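Local structure of Aar187cp (Eremothecium gossypii, 3ZIL) at residues Q209-L214 with E242-L247; T223-L228 with L278-G283; C230-T235 with L282-N287; L251-A256 with T298-N303. The protein probably regulates the establishment of sister-chromatid cohesion as the cohesin-associated protein Wpl1, of which this chain is the all-helical Wap1 domain. All blocks are in the same frame, centred on the assembly; numbering follows the deposited sequence.

Contact 1 of 4, residues Q209-L214 with E242-L247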
loop_
_atom_site.group_PDB
_atom_site.type_symbol
_atom_site.label_atom_id
_atom_site.label_comp_id
_atom_site.label_asym_id
_atom_site.label_seq_id
_atom_site.Cartn_x
_atom_site.Cartn_y
_atom_site.Cartn_z
ATOM N N GLN A 209 -6.894 -13.929 -0.179
ATOM C CA GLN A 209 -5.945 -14.112 0.916
ATOM C C GLN A 209 -5.527 -12.866 1.578
ATOM O O GLN A 209 -5.548 -12.782 2.834
ATOM C CB GLN A 209 -4.629 -14.821 0.420
ATOM C CG GLN A 209 -4.929 -16.184 -0.153
ATOM C CD GLN A 209 -3.705 -16.859 -0.715
ATOM O OE1 GLN A 209 -2.602 -16.752 -0.142
ATOM N NE2 GLN A 209 -3.861 -17.506 -1.881
ATOM N N ALA A 210 -5.096 -11.887 0.767
ATOM C CA ALA A 210 -4.617 -10.628 1.275
ATOM C C ALA A 210 -5.756 -9.899 2.019
ATOM O O ALA A 210 -5.543 -9.262 3.078
ATOM C CB ALA A 210 -4.114 -9.729 0.098
ATOM N N PHE A 211 -6.947 -9.894 1.428
ATOM C CA PHE A 211 -8.055 -9.220 2.095
ATOM C C PHE A 211 -8.352 -9.887 3.500
ATOM O O PHE A 211 -8.465 -9.232 4.515
ATOM C CB PHE A 211 -9.308 -9.280 1.214
ATOM C CG PHE A 211 -10.559 -8.821 1.921
ATOM C CD1 PHE A 211 -10.830 -7.487 2.098
ATOM C CD2 PHE A 211 -11.454 -9.803 2.495
ATOM C CE1 PHE A 211 -11.981 -7.074 2.778
ATOM C CE2 PHE A 211 -12.616 -9.381 3.155
ATOM C CZ PHE A 211 -12.864 -8.026 3.326
ATOM N N GLN A 212 -8.365 -11.201 3.538
ATOM C CA GLN A 212 -8.609 -11.869 4.830
ATOM C C GLN A 212 -7.489 -11.515 5.814
ATOM O O GLN A 212 -7.727 -11.381 7.024
ATOM C CB GLN A 212 -8.700 -13.352 4.586
ATOM C CG GLN A 212 -9.938 -13.635 3.717
ATOM C CD GLN A 212 -10.018 -15.056 3.209
ATOM O OE1 GLN A 212 -9.303 -15.952 3.713
ATOM N NE2 GLN A 212 -10.853 -15.289 2.156
ATOM N N THR A 213 -6.265 -11.322 5.312
ATOM C CA THR A 213 -5.221 -10.974 6.215
ATOM C C THR A 213 -5.406 -9.592 6.764
ATOM O O THR A 213 -5.289 -9.395 7.973
ATOM C CB THR A 213 -3.866 -11.091 5.575
ATOM O OG1 THR A 213 -3.691 -12.454 5.216
ATOM C CG2 THR A 213 -2.778 -10.689 6.509
ATOM N N LEU A 214 -5.681 -8.632 5.897
ATOM C CA LEU A 214 -5.791 -7.231 6.335
ATOM C C LEU A 214 -7.047 -7.078 7.184
ATOM O O LEU A 214 -7.052 -6.346 8.168
ATOM C CB LEU A 214 -5.806 -6.286 5.123
ATOM C CG LEU A 214 -4.547 -6.306 4.258
ATOM C CD1 LEU A 214 -4.824 -5.283 3.155
ATOM C CD2 LEU A 214 -3.314 -5.863 5.076
ATOM N N GLU A 242 -17.169 -12.390 -1.992
ATOM C CA GLU A 242 -17.767 -13.745 -1.898
ATOM C C GLU A 242 -16.873 -14.797 -1.286
ATOM O O GLU A 242 -17.278 -15.616 -0.346
ATOM C CB GLU A 242 -18.106 -14.197 -3.314
ATOM C CG GLU A 242 -19.305 -13.420 -3.761
ATOM C CD GLU A 242 -19.628 -13.628 -5.221
ATOM O OE1 GLU A 242 -19.075 -14.568 -5.853
ATOM O OE2 GLU A 242 -20.455 -12.846 -5.731
ATOM N N LEU A 243 -15.645 -14.815 -1.744
ATOM C CA LEU A 243 -14.680 -15.761 -1.140
ATOM C C LEU A 243 -14.383 -15.489 0.356
ATOM O O LEU A 243 -13.882 -16.371 1.092
ATOM C CB LEU A 243 -13.374 -15.850 -1.959
ATOM C CG LEU A 243 -13.474 -16.419 -3.397
ATOM C CD1 LEU A 243 -12.219 -16.069 -4.197
ATOM C CD2 LEU A 243 -13.726 -17.956 -3.395
ATOM N N SER A 244 -14.681 -14.271 0.818
ATOM C CA SER A 244 -14.354 -13.890 2.209
ATOM C C SER A 244 -15.601 -13.524 3.028
ATOM O O SER A 244 -15.493 -12.794 4.062
ATOM C CB SER A 244 -13.432 -12.653 2.139
ATOM O OG SER A 244 -12.366 -12.914 1.229
ATOM N N ALA A 245 -16.757 -14.060 2.623
ATOM C CA ALA A 245 -18.049 -13.456 3.053
ATOM C C ALA A 245 -18.252 -13.565 4.561
ATOM O O ALA A 245 -18.932 -12.708 5.114
ATOM C CB ALA A 245 -19.231 -14.064 2.362
ATOM N N ASP A 246 -17.701 -14.614 5.188
ATOM C CA ASP A 246 -17.952 -14.887 6.592
ATOM C C ASP A 246 -17.219 -13.875 7.516
ATOM O O ASP A 246 -17.543 -13.743 8.695
ATOM C CB ASP A 246 -17.558 -16.295 6.930
ATOM C CG ASP A 246 -16.098 -16.637 6.514
ATOM O OD1 ASP A 246 -15.789 -16.870 5.317
ATOM O OD2 ASP A 246 -15.257 -16.672 7.433
ATOM N N LEU A 247 -16.235 -13.178 6.958
ATOM C CA LEU A 247 -15.500 -12.089 7.673
ATOM C C LEU A 247 -16.154 -10.699 7.587
ATOM O O LEU A 247 -15.731 -9.755 8.258
ATOM C CB LEU A 247 -14.105 -11.954 7.102
ATOM C CG LEU A 247 -13.288 -13.230 7.267
ATOM C CD1 LEU A 247 -11.912 -12.992 6.752
ATOM C CD2 LEU A 247 -13.201 -13.688 8.742
#
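Gln-212 reaches across from helix 201-215 to Ser-244, joining two elements of the all-helical Wap1 domain: a helix flank and the turn that follows helix 238-243. The glutamine chain is extended beyond CG, and its amide nitrogen NE2 gives a nearly straight hydrogen bond to Ser-244 OG (3.0 Å, N-H...O angle 172°). The hydroxyl lies only 1° out of the amide plane. Ser-244 OG is also bonded to Val-240 O one helical turn back, and this second bond fixes the hydroxyl that receives the glutamine. Phe-211 approaches the same serine from another direction. The first torsion of Phe-211, chi1 170°, swings the ring away from its own backbone N and out to Ser-244, where CE2 lies 3.5 Å from Ser-244 CB. The ring also packs on Leu-231 and Thr-235 of helix 225-235 and on Leu-248 and Leu-251 of helix 248-261. Replacing Gln-212 by an alanine would probably leave Ser-244 OG without its amide donor and open a gap beside Leu-247. That leucine crosses the glutamine chain at about a right angle, its CD1 methyl 3.7 Å from Gln-212 CG.

Contact 2 of 4, residues T223-L228 with L278-G283; sequences TNEGVL and LILQLG
Leu-228 and Leu-280 face each other where helix 225-235 meets helix 272-289, and Leu-228 CD1 stands 4.1 Å from Leu-280 CB. The same methyl also meets the aliphatic part of Gln-281, with Leu-228 CD1 3.9 Å from Gln-281 CG, so one leucine branch covers two successive residues of the partner helix. Toward the start of helix 225-235, Leu-280 CD1 rests 3.8 Å from Glu-225 CG; the two side chains cross at about a right angle, and the glutamate contributes its methylenes here rather than its carboxylate.

No hydrogen bond links the two segments, but a second shell fixes the participants. Gln-281 has CG beside its backbone N (chi1 -55°) and an extended chain from there, which takes its amide past Leu-228: NE2 is bonded to Leu-222 O, just ahead of 223-228, and OE1 to Ser-258 OG of helix 248-261. Leu-255 of that helix touches both Leu-228 and Gln-281. The first turn of helix 225-235 is secured by Asn-224, whose OD1 accepts from Val-227 N at 2.9 Å, with an N-H...O angle of 157° and the donor tilted 22° from the carbonyl plane. The whole is a side-chain N-cap starting a helix that docks through apolar side chains on a neighbouring helix, within an all-helical domain.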
loop_
_atom_site.group_PDB
_atom_site.type_symbol
_atom_site.label_atom_id
_atom_site.label_comp_id
_atom_site.label_asym_id
_atom_site.label_seq_id
_atom_site.Cartn_x
_atom_site.Cartn_y
_atom_site.Cartn_z
ATOM N N THR A 223 -7.601 2.407 11.018
ATOM C CA THR A 223 -7.563 3.880 10.986
ATOM C C THR A 223 -6.351 4.319 10.140
ATOM O O THR A 223 -5.919 5.476 10.143
ATOM C CB THR A 223 -7.484 4.537 12.422
ATOM O OG1 THR A 223 -6.337 4.030 13.096
ATOM C CG2 THR A 223 -8.660 4.237 13.276
ATOM N N ASN A 224 -5.696 3.363 9.517
ATOM C CA ASN A 224 -4.460 3.693 8.804
ATOM C C ASN A 224 -4.869 3.892 7.342
ATOM O O ASN A 224 -5.482 3.012 6.722
ATOM C CB ASN A 224 -3.513 2.499 9.023
ATOM C CG ASN A 224 -2.269 2.565 8.179
ATOM O OD1 ASN A 224 -2.316 2.485 6.939
ATOM N ND2 ASN A 224 -1.118 2.552 8.856
ATOM N N GLU A 225 -4.608 5.065 6.792
ATOM C CA GLU A 225 -5.062 5.331 5.423
ATOM C C GLU A 225 -4.524 4.308 4.410
ATOM O O GLU A 225 -5.253 3.908 3.487
ATOM C CB GLU A 225 -4.680 6.746 4.959
ATOM C CG GLU A 225 -5.388 7.808 5.730
ATOM C CD GLU A 225 -5.012 9.205 5.209
ATOM O OE1 GLU A 225 -4.366 9.321 4.132
ATOM O OE2 GLU A 225 -5.373 10.197 5.870
ATOM N N GLY A 226 -3.235 3.952 4.530
ATOM C CA GLY A 226 -2.629 2.941 3.606
ATOM C C GLY A 226 -3.398 1.619 3.572
ATOM O O GLY A 226 -3.768 1.066 2.471
ATOM N N VAL A 227 -3.728 1.121 4.774
ATOM C CA VAL A 227 -4.418 -0.147 4.871
ATOM C C VAL A 227 -5.824 -0.038 4.317
ATOM O O VAL A 227 -6.284 -0.922 3.566
ATOM C CB VAL A 227 -4.492 -0.608 6.375
ATOM C CG1 VAL A 227 -5.391 -1.849 6.375
ATOM C CG2 VAL A 227 -3.055 -0.974 6.907
ATOM N N LEU A 228 -6.513 1.067 4.612
ATOM C CA LEU A 228 -7.860 1.222 4.104
ATOM C C LEU A 228 -7.852 1.255 2.572
ATOM O O LEU A 228 -8.772 0.709 1.982
ATOM C CB LEU A 228 -8.539 2.525 4.647
ATOM C CG LEU A 228 -8.919 2.441 6.162
ATOM C CD1 LEU A 228 -9.064 3.851 6.762
ATOM C CD2 LEU A 228 -10.130 1.608 6.416
ATOM N N LEU A 278 -12.693 9.350 7.486
ATOM C CA LEU A 278 -14.059 8.966 7.431
ATOM C C LEU A 278 -14.418 8.649 5.999
ATOM O O LEU A 278 -15.190 7.709 5.757
ATOM C CB LEU A 278 -14.978 10.105 7.903
ATOM C CG LEU A 278 -15.083 10.321 9.390
ATOM C CD1 LEU A 278 -15.886 11.615 9.523
ATOM C CD2 LEU A 278 -15.833 9.181 10.091
ATOM N N ILE A 279 -13.912 9.457 5.043
ATOM C CA ILE A 279 -14.258 9.169 3.634
ATOM C C ILE A 279 -13.758 7.764 3.257
ATOM O O ILE A 279 -14.445 6.977 2.597
ATOM C CB ILE A 279 -13.654 10.225 2.673
ATOM C CG1 ILE A 279 -14.424 11.601 2.788
ATOM C CG2 ILE A 279 -13.669 9.681 1.221
ATOM C CD1 ILE A 279 -13.704 12.786 2.101
ATOM N N LEU A 280 -12.519 7.433 3.630
ATOM C CA LEU A 280 -12.005 6.116 3.262
ATOM C C LEU A 280 -12.763 4.930 4.012
ATOM O O LEU A 280 -13.094 3.891 3.378
ATOM C CB LEU A 280 -10.456 6.038 3.534
ATOM C CG LEU A 280 -9.594 6.924 2.658
ATOM C CD1 LEU A 280 -8.179 6.987 3.252
ATOM C CD2 LEU A 280 -9.542 6.337 1.239
ATOM N N GLN A 281 -13.037 5.072 5.331
ATOM C CA GLN A 281 -13.867 4.071 5.976
ATOM C C GLN A 281 -15.271 3.936 5.356
ATOM O O GLN A 281 -15.774 2.823 5.199
ATOM C CB GLN A 281 -14.014 4.364 7.481
ATOM C CG GLN A 281 -12.666 4.483 8.194
ATOM C CD GLN A 281 -12.763 4.691 9.736
ATOM O OE1 GLN A 281 -13.711 5.253 10.252
ATOM N NE2 GLN A 281 -11.768 4.197 10.445
ATOM N N LEU A 282 -15.905 5.066 4.990
ATOM C CA LEU A 282 -17.224 4.976 4.324
ATOM C C LEU A 282 -17.096 4.357 2.910
ATOM O O LEU A 282 -17.910 3.573 2.519
ATOM C CB LEU A 282 -17.896 6.360 4.237
ATOM C CG LEU A 282 -18.400 6.854 5.603
ATOM C CD1 LEU A 282 -18.532 8.385 5.702
ATOM C CD2 LEU A 282 -19.733 6.186 6.020
ATOM N N GLY A 283 -16.064 4.729 2.174
ATOM C CA GLY A 283 -15.803 4.142 0.865
ATOM C C GLY A 283 -15.638 2.642 1.072
ATOM O O GLY A 283 -16.164 1.844 0.285
#

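Contact 3 of 4, residues C230-T235 with L282-N287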
loop_
_atom_site.group_PDB
_atom_site.type_symbol
_atom_site.label_atom_id
_atom_site.label_comp_id
_atom_site.label_asym_id
_atom_site.label_seq_id
_atom_site.Cartn_x
_atom_site.Cartn_y
_atom_site.Cartn_z
ATOM N N CYS A 230 -5.724 -0.193 0.573
ATOM C CA CYS A 230 -5.636 -1.560 0.081
ATOM C C CYS A 230 -6.983 -2.268 0.182
ATOM O O CYS A 230 -7.382 -2.958 -0.784
ATOM C CB CYS A 230 -4.569 -2.368 0.831
ATOM S SG CYS A 230 -2.923 -1.598 0.599
ATOM N N LEU A 231 -7.665 -2.124 1.321
ATOM C CA LEU A 231 -8.928 -2.849 1.563
ATOM C C LEU A 231 -9.983 -2.408 0.538
ATOM O O LEU A 231 -10.750 -3.249 -0.025
ATOM C CB LEU A 231 -9.467 -2.673 2.985
ATOM C CG LEU A 231 -8.776 -3.433 4.110
ATOM C CD1 LEU A 231 -9.015 -2.827 5.484
ATOM C CD2 LEU A 231 -9.084 -4.981 4.087
ATOM N N ILE A 232 -10.014 -1.116 0.263
ATOM C CA ILE A 232 -10.974 -0.619 -0.759
ATOM C C ILE A 232 -10.644 -1.274 -2.154
ATOM O O ILE A 232 -11.501 -1.945 -2.780
ATOM C CB ILE A 232 -10.905 0.916 -0.861
ATOM C CG1 ILE A 232 -11.523 1.547 0.371
ATOM C CG2 ILE A 232 -11.493 1.367 -2.176
ATOM C CD1 ILE A 232 -11.210 3.013 0.499
ATOM N N LYS A 233 -9.399 -1.118 -2.578
ATOM C CA LYS A 233 -8.937 -1.687 -3.791
ATOM C C LYS A 233 -9.178 -3.168 -3.906
ATOM O O LYS A 233 -9.573 -3.597 -4.933
ATOM C CB LYS A 233 -7.491 -1.334 -4.140
ATOM C CG LYS A 233 -7.254 -1.343 -5.647
ATOM C CD LYS A 233 -6.093 -0.529 -6.171
ATOM C CE LYS A 233 -5.768 -0.868 -7.612
ATOM N NZ LYS A 233 -4.395 -0.554 -8.072
ATOM N N LEU A 234 -8.970 -3.919 -2.846
ATOM C CA LEU A 234 -9.217 -5.373 -2.929
ATOM C C LEU A 234 -10.734 -5.643 -3.045
ATOM O O LEU A 234 -11.157 -6.505 -3.791
ATOM C CB LEU A 234 -8.616 -6.109 -1.742
ATOM C CG LEU A 234 -7.074 -6.083 -1.505
ATOM C CD1 LEU A 234 -6.674 -6.318 -0.025
ATOM C CD2 LEU A 234 -6.510 -7.133 -2.434
ATOM N N THR A 235 -11.530 -4.880 -2.305
ATOM C CA THR A 235 -12.953 -5.070 -2.317
ATOM C C THR A 235 -13.682 -4.562 -3.571
ATOM O O THR A 235 -14.906 -4.756 -3.673
ATOM C CB THR A 235 -13.618 -4.595 -1.030
ATOM O OG1 THR A 235 -13.272 -3.231 -0.747
ATOM C CG2 THR A 235 -13.230 -5.482 0.134
ATOM N N LEU A 282 -15.905 5.066 4.990
ATOM C CA LEU A 282 -17.224 4.976 4.324
ATOM C C LEU A 282 -17.096 4.357 2.910
ATOM O O LEU A 282 -17.910 3.573 2.519
ATOM C CB LEU A 282 -17.896 6.360 4.237
ATOM C CG LEU A 282 -18.400 6.854 5.603
ATOM C CD1 LEU A 282 -18.532 8.385 5.702
ATOM C CD2 LEU A 282 -19.733 6.186 6.020
ATOM N N GLY A 283 -16.064 4.729 2.174
ATOM C CA GLY A 283 -15.803 4.142 0.865
ATOM C C GLY A 283 -15.638 2.642 1.072
ATOM O O GLY A 283 -16.164 1.844 0.285
ATOM N N LEU A 284 -14.961 2.232 2.148
ATOM C CA LEU A 284 -14.798 0.769 2.334
ATOM C C LEU A 284 -16.149 0.106 2.721
ATOM O O LEU A 284 -16.524 -0.916 2.148
ATOM C CB LEU A 284 -13.657 0.445 3.299
ATOM C CG LEU A 284 -13.538 -1.020 3.670
ATOM C CD1 LEU A 284 -13.256 -1.844 2.414
ATOM C CD2 LEU A 284 -12.450 -1.219 4.703
ATOM N N LEU A 285 -16.860 0.691 3.711
ATOM C CA LEU A 285 -18.248 0.310 3.936
ATOM C C LEU A 285 -19.076 0.151 2.629
ATOM O O LEU A 285 -19.765 -0.884 2.447
ATOM C CB LEU A 285 -18.949 1.249 4.894
ATOM C CG LEU A 285 -18.450 0.982 6.340
ATOM C CD1 LEU A 285 -18.799 2.126 7.273
ATOM C CD2 LEU A 285 -19.048 -0.344 6.797
ATOM N N LEU A 286 -19.049 1.171 1.792
ATOM C CA LEU A 286 -19.828 1.200 0.546
ATOM C C LEU A 286 -19.518 -0.001 -0.360
ATOM O O LEU A 286 -20.444 -0.649 -0.895
ATOM C CB LEU A 286 -19.617 2.540 -0.201
ATOM C CG LEU A 286 -20.468 2.697 -1.508
ATOM C CD1 LEU A 286 -21.950 2.792 -1.171
ATOM C CD2 LEU A 286 -20.052 3.962 -2.295
ATOM N N ASN A 287 -18.216 -0.282 -0.507
ATOM C CA ASN A 287 -17.744 -1.414 -1.250
ATOM C C ASN A 287 -18.374 -2.697 -0.699
ATOM O O ASN A 287 -18.826 -3.544 -1.447
ATOM C CB ASN A 287 -16.205 -1.489 -1.269
ATOM C CG ASN A 287 -15.637 -1.124 -2.659
ATOM O OD1 ASN A 287 -16.380 -0.588 -3.522
ATOM N ND2 ASN A 287 -14.338 -1.387 -2.876
HETATM O O HOH W 1 -17.371 -3.762 -4.007
#
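A water molecule ties Thr-235 to Asn-287, donating to the backbone oxygens of both: 2.7 Å to Thr-235 O and 3.0 Å to Asn-287 O. It bridges the C-terminal parts of two nearly parallel helix segments, 230-235 and 282-287, which pack side by side in the all-helical domain with a crossing angle of 22° and axes 9.2 Å apart. Beside the water, Asn-287 ND2 lies 2.9 Å from Ile-232 O and 3.0 Å from Thr-235 OG1. Its amide orientation is set from beyond the two segments, since ND2 is bonded to Asn-236 OD1 and OD1 to Arg-370 NH1. Thr-235 holds its hydroxyl between its backbone N and carbonyl carbon (chi1 54°), which directs OG1 back to its own helix, where the carbonyls of Leu-231 and Ile-232 are both within reach.

Toward the N-terminal ends of the two segments the interface is apolar. Ile-232 lays its CG1 branch obliquely over Leu-284, with Ile-232 CG1 3.8 Å from Leu-284 CB, and extends along the backbone of Gly-283, with Ile-232 CG1 4.3 Å from Gly-283 C. An alanine in place of Ile-232 is likely to open a gap over Gly-283 and leave the base of Leu-284 without its cover. Leu-284 sends its end the other way, between Thr-235 and Leu-231, so that Leu-284 CD2 stops 3.7 Å from Leu-231 CB.

Contact 4 of 4, residues L251-A256 with T298-N303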
loop_
_atom_site.group_PDB
_atom_site.type_symbol
_atom_site.label_atom_id
_atom_site.label_comp_id
_atom_site.label_asym_id
_atom_site.label_seq_id
_atom_site.Cartn_x
_atom_site.Cartn_y
_atom_site.Cartn_z
ATOM N N LEU A 251 -15.823 -7.013 9.932
ATOM C CA LEU A 251 -15.209 -5.785 9.431
ATOM C C LEU A 251 -16.238 -4.589 9.494
ATOM O O LEU A 251 -15.948 -3.471 9.968
ATOM C CB LEU A 251 -14.702 -6.047 8.034
ATOM C CG LEU A 251 -14.051 -4.909 7.237
ATOM C CD1 LEU A 251 -12.885 -4.306 8.075
ATOM C CD2 LEU A 251 -13.593 -5.422 5.862
ATOM N N VAL A 252 -17.415 -4.790 8.964
ATOM C CA VAL A 252 -18.466 -3.805 9.065
ATOM C C VAL A 252 -18.647 -3.279 10.514
ATOM O O VAL A 252 -18.726 -2.033 10.677
ATOM C CB VAL A 252 -19.773 -4.399 8.458
ATOM C CG1 VAL A 252 -21.000 -3.530 8.780
ATOM C CG2 VAL A 252 -19.595 -4.498 6.933
ATOM N N ARG A 253 -18.695 -4.166 11.560
ATOM C CA ARG A 253 -18.841 -3.613 12.941
ATOM C C ARG A 253 -17.767 -2.634 13.248
ATOM O O ARG A 253 -18.094 -1.564 13.726
ATOM C CB ARG A 253 -18.773 -4.627 14.133
ATOM C CG ARG A 253 -19.671 -5.788 13.981
ATOM C CD ARG A 253 -19.916 -6.639 15.261
ATOM N NE ARG A 253 -20.923 -7.581 14.774
ATOM C CZ ARG A 253 -20.682 -8.806 14.295
ATOM N NH1 ARG A 253 -19.457 -9.370 14.348
ATOM N NH2 ARG A 253 -21.696 -9.505 13.813
ATOM N N SER A 254 -16.492 -3.074 13.083
ATOM C CA SER A 254 -15.337 -2.232 13.340
ATOM C C SER A 254 -15.433 -0.904 12.644
ATOM O O SER A 254 -15.238 0.155 13.287
ATOM C CB SER A 254 -14.035 -2.933 12.952
ATOM O OG SER A 254 -14.009 -4.110 13.730
ATOM N N LEU A 255 -15.716 -0.944 11.346
ATOM C CA LEU A 255 -15.807 0.288 10.582
ATOM C C LEU A 255 -16.982 1.128 11.086
ATOM O O LEU A 255 -16.824 2.395 11.233
ATOM C CB LEU A 255 -15.961 0.030 9.059
ATOM C CG LEU A 255 -14.680 -0.559 8.422
ATOM C CD1 LEU A 255 -15.036 -1.139 7.021
ATOM C CD2 LEU A 255 -13.618 0.519 8.304
ATOM N N ALA A 256 -18.144 0.476 11.349
ATOM C CA ALA A 256 -19.300 1.298 11.776
ATOM C C ALA A 256 -19.037 1.946 13.205
ATOM O O ALA A 256 -19.523 3.039 13.511
ATOM C CB ALA A 256 -20.598 0.517 11.698
ATOM N N THR A 298 -25.759 -5.885 9.140
ATOM C CA THR A 298 -25.039 -5.999 10.410
ATOM C C THR A 298 -25.624 -4.968 11.377
ATOM O O THR A 298 -25.746 -3.803 11.024
ATOM C CB THR A 298 -23.505 -5.797 10.185
ATOM O OG1 THR A 298 -23.070 -6.739 9.207
ATOM C CG2 THR A 298 -22.726 -5.988 11.418
ATOM N N GLU A 299 -26.007 -5.405 12.583
ATOM C CA GLU A 299 -26.657 -4.509 13.570
ATOM C C GLU A 299 -25.954 -3.177 13.893
ATOM O O GLU A 299 -26.634 -2.166 13.968
ATOM C CB GLU A 299 -27.014 -5.262 14.868
ATOM C CG GLU A 299 -26.307 -4.738 16.109
ATOM C CD GLU A 299 -26.622 -5.534 17.360
ATOM O OE1 GLU A 299 -27.699 -6.177 17.431
ATOM O OE2 GLU A 299 -25.778 -5.510 18.281
ATOM N N GLU A 300 -24.635 -3.133 14.087
ATOM C CA GLU A 300 -23.998 -1.815 14.426
ATOM C C GLU A 300 -24.084 -0.792 13.296
ATOM O O GLU A 300 -23.955 0.390 13.557
ATOM C CB GLU A 300 -22.491 -1.892 14.872
ATOM C CG GLU A 300 -22.249 -2.327 16.310
ATOM C CD GLU A 300 -22.059 -3.838 16.406
ATOM O OE1 GLU A 300 -22.711 -4.618 15.650
ATOM O OE2 GLU A 300 -21.210 -4.253 17.225
ATOM N N LEU A 301 -24.244 -1.242 12.050
ATOM C CA LEU A 301 -24.303 -0.294 10.958
ATOM C C LEU A 301 -25.669 0.417 11.030
ATOM O O LEU A 301 -25.800 1.594 10.646
ATOM C CB LEU A 301 -24.039 -0.979 9.595
ATOM C CG LEU A 301 -23.901 -0.106 8.352
ATOM C CD1 LEU A 301 -22.829 0.952 8.501
ATOM C CD2 LEU A 301 -23.640 -1.003 7.143
ATOM N N THR A 302 -26.664 -0.289 11.568
ATOM C CA THR A 302 -27.985 0.306 11.715
ATOM C C THR A 302 -28.001 1.371 12.829
ATOM O O THR A 302 -28.919 2.181 12.888
ATOM C CB THR A 302 -29.078 -0.717 11.982
ATOM O OG1 THR A 302 -28.985 -1.125 13.349
ATOM C CG2 THR A 302 -28.972 -1.938 11.059
ATOM N N ASN A 303 -26.988 1.397 13.687
ATOM C CA ASN A 303 -26.860 2.506 14.632
ATOM C C ASN A 303 -26.432 3.764 13.956
ATOM O O ASN A 303 -26.273 4.792 14.625
ATOM C CB ASN A 303 -25.813 2.227 15.653
ATOM C CG ASN A 303 -26.205 1.130 16.570
ATOM O OD1 ASN A 303 -27.387 0.847 16.741
ATOM N ND2 ASN A 303 -25.221 0.473 17.137
#
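Arg-253 of helix 248-261 turns an edge of its guanidinium to Glu-300 of the short, weakly bonded helix 299-302, in a helix-to-helix packing of the all-helical domain. Carboxylate oxygen OE1 of Glu-300 lies in the guanidinium plane, at salt-bridge distance, 3.6 Å from Arg-253 NE. The two flat groups are 38° apart, so they are neither stacked nor coplanar. The arginine methylenes also run along the carboxylate, with Arg-253 CD 3.4 Å from Glu-300 OE2. The bend in the glutamate chain (chi2 92°) brings the carboxylate back beside the arginine. Thr-298 CG2, from the residue leading into the short helix, comes at the guanidinium obliquely and also lies 4.0 Å from Arg-253 CG, crossing that chain at about a right angle.

Behind the ion pair the contact becomes apolar and buried. Val-252 points CG1 at the start of the short helix, 3.7 Å from Thr-298 CB, and Thr-298 OG1 is bonded to Ala-295 O. The same Val-252 CG1 lies 4.0 Å from Leu-301 CD2. Leu-301 fills the inner side, where it also touches Val-289 of helix 272-289 and Ser-333 of helix 321-336. One turn beyond Val-252, the small side chain of Ala-256 lets the backbones draw near: its CB is 3.9 Å from Leu-301 CA and the same distance from Leu-301 CD1.

How the contacts relate
Contacts 2 and 3 are successive levels of one interface, helix 225-235 against helix 272-289: their centres are 8 Å apart, they share Leu-282 and Gly-283, and Leu-280 O meets Ile-232 CD1 at 3.6 Å. Leu-255, on the helix of contact 4, joins all this from one side, its CD1 3.5 Å from Leu-284 CD2 in contact 3 and its CD2 4.1 Å from Leu-228 CD2 in contact 2. Contact 1 enters through Phe-211, whose CD1 is 3.6 Å from Leu-231 CD2 and whose CZ is 3.7 Å from Leu-251 CD2. A bound peptide also packs on Leu-280 of contact 2 and on Ile-232 and Asn-287 of contact 3.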